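Local coordinates for cytosine-specific methyltransferase (Escherichia coli O157:H7 EDL933, PDB 3G7U), which probably transfers a methyl group from S-adenosyl-L-methionine to cytosine in DNA, giving 5-methylcytosine, as a prophage-encoded member of the C5-methyltransferase family, at residues K186-Y198 with S282-L294. Residues are numbered along the deposited sequence; the frame is centred on the assembly and turned at random.
Sequences KMIDPVTVKDALY and STRLDPNGFCPTL
A beta turn docking on the N-terminal end of a short helix unites these segments: Val193 and Lys194, in the first turn of helix 193-196, give their backbone N-H groups to carbonyls of the type I turn Asp286-Gly289. Val193 N bonds Gly289 O at 3.0 Å and nearly straight (164°), whereas Lys194 N reaches Pro287 O at 2.8 Å, in the carbonyl plane and on a lone pair. Amide groups that a helix leaves without an intrahelical acceptor at its start are thus met by the turn, which is itself braced by an Asx turn in which Asn288 N bonds Asp286 OD1 from above the carboxylate plane.

Side chains pack around the two hydrogen bonds. Val193 points at the turn and spreads its two methyls: with CG1 anti to the backbone N (chi1 172°), that branch packs on Leu285 CB at 4.0 Å, while CG2 lies 3.3 Å from Asp286 O. Beside the bond from Lys194 N to Pro287 O, Lys194 CB rests against Pro287 CB at 3.9 Å, and the rest of the lysine chain runs off extended. Thr192, the N-cap residue, sets CG2 beside Asn288 O; a water joins its OG1 to Asn288 OD1, donating to the latter. Just before the helix, Pro190 CB and Val191 O meet the edge of the Phe290 ring, Val191 O lying 3.3 Å from Phe290 CE1; this buried carbonyl has no hydrogen-bonding partner in the model.

Helix 321-328 touches both segments, Leu327 meeting Ala196 and Leu285, and Phe226 of helix 225-231 covers Val191 and Ala196. Away from the predicted catalytic cysteine, the contact exemplifies a helix N-terminus whose first amides are bonded by the carbonyls of a beta turn distant in sequence.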
loop_
_atom_site.group_PDB
_atom_site.type_symbol
_atom_site.label_atom_id
_atom_site.label_comp_id
_atom_site.label_asym_id
_atom_site.label_seq_id
_atom_site.Cartn_x
_atom_site.Cartn_y
_atom_site.Cartn_z
ATOM N N LYS A 186 -9.381 -11.486 -12.715
ATOM C CA LYS A 186 -10.558 -12.051 -13.329
ATOM C C LYS A 186 -11.812 -11.638 -12.579
ATOM O O LYS A 186 -11.820 -11.613 -11.343
ATOM C CB LYS A 186 -10.439 -13.579 -13.482
ATOM C CG LYS A 186 -10.170 -14.388 -12.217
ATOM C CD LYS A 186 -10.394 -15.877 -12.490
ATOM C CE LYS A 186 -10.519 -16.665 -11.198
ATOM N NZ LYS A 186 -11.386 -17.861 -11.371
ATOM N N MET A 187 -12.851 -11.296 -13.347
ATOM C CA MET A 187 -14.144 -10.812 -12.833
ATOM C C MET A 187 -14.025 -9.480 -12.079
ATOM O O MET A 187 -14.700 -9.271 -11.060
ATOM C CB MET A 187 -14.840 -11.868 -11.955
ATOM C CG MET A 187 -15.475 -13.046 -12.707
ATOM S SD MET A 187 -16.290 -14.162 -11.529
ATOM C CE MET A 187 -17.785 -13.236 -11.113
ATOM N N ILE A 188 -13.171 -8.593 -12.591
ATOM C CA ILE A 188 -12.897 -7.295 -11.947
ATOM C C ILE A 188 -13.656 -6.135 -12.587
ATOM O O ILE A 188 -13.410 -5.799 -13.736
ATOM C CB ILE A 188 -11.372 -6.936 -11.970
ATOM C CG1 ILE A 188 -10.519 -7.973 -11.231
ATOM C CG2 ILE A 188 -11.148 -5.575 -11.348
ATOM C CD1 ILE A 188 -10.837 -8.137 -9.748
ATOM N N ASP A 189 -14.563 -5.510 -11.839
ATOM C CA ASP A 189 -15.204 -4.277 -12.305
ATOM C C ASP A 189 -14.321 -3.063 -11.986
ATOM O O ASP A 189 -13.895 -2.902 -10.834
ATOM C CB ASP A 189 -16.586 -4.125 -11.676
ATOM C CG ASP A 189 -17.579 -5.160 -12.203
ATOM O OD1 ASP A 189 -17.830 -5.165 -13.432
ATOM O OD2 ASP A 189 -18.094 -5.966 -11.392
ATOM N N PRO A 190 -14.020 -2.234 -13.009
ATOM C CA PRO A 190 -13.218 -1.016 -12.868
ATOM C C PRO A 190 -13.888 0.001 -11.945
ATOM O O PRO A 190 -15.119 0.086 -11.884
ATOM C CB PRO A 190 -13.139 -0.472 -14.289
ATOM C CG PRO A 190 -14.310 -1.098 -14.993
ATOM C CD PRO A 190 -14.457 -2.444 -14.399
ATOM N N VAL A 191 -13.071 0.732 -11.187
ATOM C CA VAL A 191 -13.591 1.709 -10.236
ATOM C C VAL A 191 -13.001 3.025 -10.664
ATOM O O VAL A 191 -11.801 3.209 -10.561
ATOM C CB VAL A 191 -13.147 1.399 -8.775
ATOM C CG1 VAL A 191 -13.826 2.351 -7.811
ATOM C CG2 VAL A 191 -13.541 -0.004 -8.409
ATOM N N THR A 192 -13.831 3.926 -11.175
ATOM C CA THR A 192 -13.401 5.248 -11.583
ATOM C C THR A 192 -13.391 6.173 -10.368
ATOM O O THR A 192 -13.905 5.808 -9.293
ATOM C CB THR A 192 -14.386 5.844 -12.614
ATOM O OG1 THR A 192 -15.697 5.823 -12.044
ATOM C CG2 THR A 192 -14.399 4.985 -13.889
ATOM N N VAL A 193 -12.822 7.357 -10.570
ATOM C CA VAL A 193 -12.798 8.440 -9.561
ATOM C C VAL A 193 -14.194 8.676 -8.975
ATOM O O VAL A 193 -14.389 8.675 -7.761
ATOM C CB VAL A 193 -12.222 9.747 -10.185
ATOM C CG1 VAL A 193 -12.360 10.961 -9.224
ATOM C CG2 VAL A 193 -10.785 9.533 -10.601
ATOM N N LYS A 194 -15.191 8.819 -9.844
ATOM C CA LYS A 194 -16.540 9.123 -9.413
ATOM C C LYS A 194 -17.077 8.058 -8.491
ATOM O O LYS A 194 -17.740 8.364 -7.507
ATOM C CB LYS A 194 -17.443 9.329 -10.653
ATOM C CG LYS A 194 -18.951 9.267 -10.447
ATOM C CD LYS A 194 -19.670 9.558 -11.792
ATOM C CE LYS A 194 -21.078 10.152 -11.608
ATOM N NZ LYS A 194 -21.605 10.786 -12.888
ATOM N N ASP A 195 -16.796 6.792 -8.792
ATOM C CA ASP A 195 -17.275 5.703 -7.927
ATOM C C ASP A 195 -16.536 5.692 -6.594
ATOM O O ASP A 195 -17.126 5.392 -5.555
ATOM C CB ASP A 195 -17.033 4.330 -8.569
ATOM C CG ASP A 195 -17.722 4.163 -9.924
ATOM O OD1 ASP A 195 -18.849 4.674 -10.103
ATOM O OD2 ASP A 195 -17.120 3.501 -10.805
ATOM N N ALA A 196 -15.239 5.996 -6.629
ATOM C CA ALA A 196 -14.428 5.836 -5.390
ATOM C C ALA A 196 -14.787 6.924 -4.395
ATOM O O ALA A 196 -14.813 6.677 -3.200
ATOM C CB ALA A 196 -12.935 5.910 -5.715
ATOM N N LEU A 197 -15.124 8.100 -4.912
ATOM C CA LEU A 197 -15.400 9.294 -4.081
ATOM C C LEU A 197 -16.867 9.444 -3.670
ATOM O O LEU A 197 -17.210 10.386 -2.953
ATOM C CB LEU A 197 -14.916 10.550 -4.788
ATOM C CG LEU A 197 -13.426 10.572 -5.098
ATOM C CD1 LEU A 197 -12.994 11.960 -5.502
ATOM C CD2 LEU A 197 -12.617 10.088 -3.895
ATOM N N TYR A 198 -17.706 8.471 -4.054
ATOM C CA TYR A 198 -19.147 8.488 -3.771
ATOM C C TYR A 198 -19.429 8.690 -2.300
ATOM O O TYR A 198 -18.889 7.945 -1.447
ATOM C CB TYR A 198 -19.836 7.170 -4.190
ATOM C CG TYR A 198 -21.233 7.055 -3.588
ATOM C CD1 TYR A 198 -22.303 7.720 -4.180
ATOM C CD2 TYR A 198 -21.467 6.353 -2.397
ATOM C CE1 TYR A 198 -23.574 7.664 -3.633
ATOM C CE2 TYR A 198 -22.731 6.313 -1.824
ATOM C CZ TYR A 198 -23.774 6.978 -2.470
ATOM O OH TYR A 198 -25.034 6.959 -1.961
ATOM N N SER A 282 -0.807 20.858 -10.515
ATOM C CA SER A 282 -1.822 19.930 -10.076
ATOM C C SER A 282 -2.793 19.666 -11.216
ATOM O O SER A 282 -3.086 20.557 -12.016
ATOM C CB SER A 282 -2.557 20.495 -8.862
ATOM O OG SER A 282 -1.891 20.197 -7.641
ATOM N N THR A 283 -3.299 18.438 -11.283
ATOM C CA THR A 283 -4.158 18.046 -12.369
ATOM C C THR A 283 -5.515 17.719 -11.842
ATOM O O THR A 283 -5.642 16.979 -10.866
ATOM C CB THR A 283 -3.605 16.792 -13.109
ATOM O OG1 THR A 283 -2.297 17.073 -13.610
ATOM C CG2 THR A 283 -4.505 16.391 -14.247
ATOM N N ARG A 284 -6.548 18.253 -12.480
ATOM C CA ARG A 284 -7.905 17.869 -12.124
ATOM C C ARG A 284 -8.216 16.437 -12.530
ATOM O O ARG A 284 -7.955 16.028 -13.669
ATOM C CB ARG A 284 -8.933 18.861 -12.684
ATOM C CG ARG A 284 -10.383 18.440 -12.550
ATOM C CD ARG A 284 -11.308 19.627 -12.627
ATOM N NE ARG A 284 -11.653 20.139 -11.298
ATOM C CZ ARG A 284 -12.359 21.237 -11.073
ATOM N NH1 ARG A 284 -12.783 21.981 -12.100
ATOM N NH2 ARG A 284 -12.630 21.602 -9.822
ATOM N N LEU A 285 -8.764 15.680 -11.581
ATOM C CA LEU A 285 -9.217 14.318 -11.826
ATOM C C LEU A 285 -10.380 14.301 -12.810
ATOM O O LEU A 285 -11.239 15.190 -12.802
ATOM C CB LEU A 285 -9.674 13.651 -10.533
ATOM C CG LEU A 285 -8.566 13.384 -9.491
ATOM C CD1 LEU A 285 -9.134 13.116 -8.124
ATOM C CD2 LEU A 285 -7.738 12.189 -9.943
ATOM N N ASP A 286 -10.395 13.270 -13.652
ATOM C CA ASP A 286 -11.532 13.000 -14.516
ATOM C C ASP A 286 -12.378 12.018 -13.759
ATOM O O ASP A 286 -11.902 10.925 -13.390
ATOM C CB ASP A 286 -11.024 12.418 -15.850
ATOM C CG ASP A 286 -12.152 12.023 -16.832
ATOM O OD1 ASP A 286 -13.366 11.973 -16.505
ATOM O OD2 ASP A 286 -11.774 11.702 -17.978
ATOM N N PRO A 287 -13.651 12.374 -13.523
ATOM C CA PRO A 287 -14.545 11.505 -12.753
ATOM C C PRO A 287 -14.797 10.125 -13.380
ATOM O O PRO A 287 -15.129 9.172 -12.665
ATOM C CB PRO A 287 -15.848 12.306 -12.675
ATOM C CG PRO A 287 -15.749 13.322 -13.733
ATOM C CD PRO A 287 -14.321 13.609 -13.980
ATOM N N ASN A 288 -14.673 10.038 -14.708
ATOM C CA ASN A 288 -14.822 8.759 -15.418
ATOM C C ASN A 288 -13.471 8.133 -15.770
ATOM O O ASN A 288 -13.401 7.173 -16.529
ATOM C CB ASN A 288 -15.682 8.959 -16.678
ATOM C CG ASN A 288 -17.103 9.411 -16.348
ATOM O OD1 ASN A 288 -17.822 8.781 -15.557
ATOM N ND2 ASN A 288 -17.512 10.513 -16.951
ATOM N N GLY A 289 -12.404 8.699 -15.218
ATOM C CA GLY A 289 -11.051 8.196 -15.400
ATOM C C GLY A 289 -10.549 7.652 -14.069
ATOM O O GLY A 289 -11.339 7.339 -13.206
ATOM N N PHE A 290 -9.238 7.550 -13.926
ATOM C CA PHE A 290 -8.607 7.047 -12.710
ATOM C C PHE A 290 -7.606 8.061 -12.198
ATOM O O PHE A 290 -7.183 8.993 -12.915
ATOM C CB PHE A 290 -7.875 5.725 -13.008
ATOM C CG PHE A 290 -8.732 4.690 -13.676
ATOM C CD1 PHE A 290 -9.586 3.892 -12.932
ATOM C CD2 PHE A 290 -8.690 4.517 -15.063
ATOM C CE1 PHE A 290 -10.413 2.932 -13.544
ATOM C CE2 PHE A 290 -9.514 3.558 -15.693
ATOM C CZ PHE A 290 -10.362 2.761 -14.929
ATOM N N CYS A 291 -7.178 7.870 -10.956
ATOM C CA CYS A 291 -6.223 8.770 -10.348
ATOM C C CYS A 291 -4.844 8.468 -10.933
ATOM O O CYS A 291 -4.428 7.310 -10.933
ATOM C CB CYS A 291 -6.251 8.576 -8.826
ATOM S SG CYS A 291 -5.205 9.704 -7.905
ATOM N N PRO A 292 -4.131 9.485 -11.446
ATOM C CA PRO A 292 -2.775 9.212 -11.956
ATOM C C PRO A 292 -1.832 8.796 -10.805
ATOM O O PRO A 292 -2.261 8.767 -9.648
ATOM C CB PRO A 292 -2.326 10.553 -12.557
ATOM C CG PRO A 292 -3.474 11.466 -12.494
ATOM C CD PRO A 292 -4.494 10.909 -11.543
ATOM N N THR A 293 -0.578 8.470 -11.096
ATOM C CA THR A 293 0.352 8.098 -10.011
ATOM C C THR A 293 0.439 9.160 -8.874
ATOM O O THR A 293 0.894 10.291 -9.102
ATOM C CB THR A 293 1.769 7.760 -10.550
ATOM O OG1 THR A 293 1.657 6.890 -11.687
ATOM C CG2 THR A 293 2.630 7.079 -9.456
ATOM N N LEU A 294 -0.012 8.781 -7.670
ATOM C CA LEU A 294 -0.042 9.680 -6.497
ATOM C C LEU A 294 1.346 10.061 -5.958
ATOM O O LEU A 294 2.281 9.260 -5.983
ATOM C CB LEU A 294 -0.916 9.092 -5.364
ATOM C CG LEU A 294 -2.443 9.280 -5.461
ATOM C CD1 LEU A 294 -3.216 8.348 -4.525
ATOM C CD2 LEU A 294 -2.831 10.739 -5.196
HETATM O O HOH W 1 -17.787 6.597 -13.774
#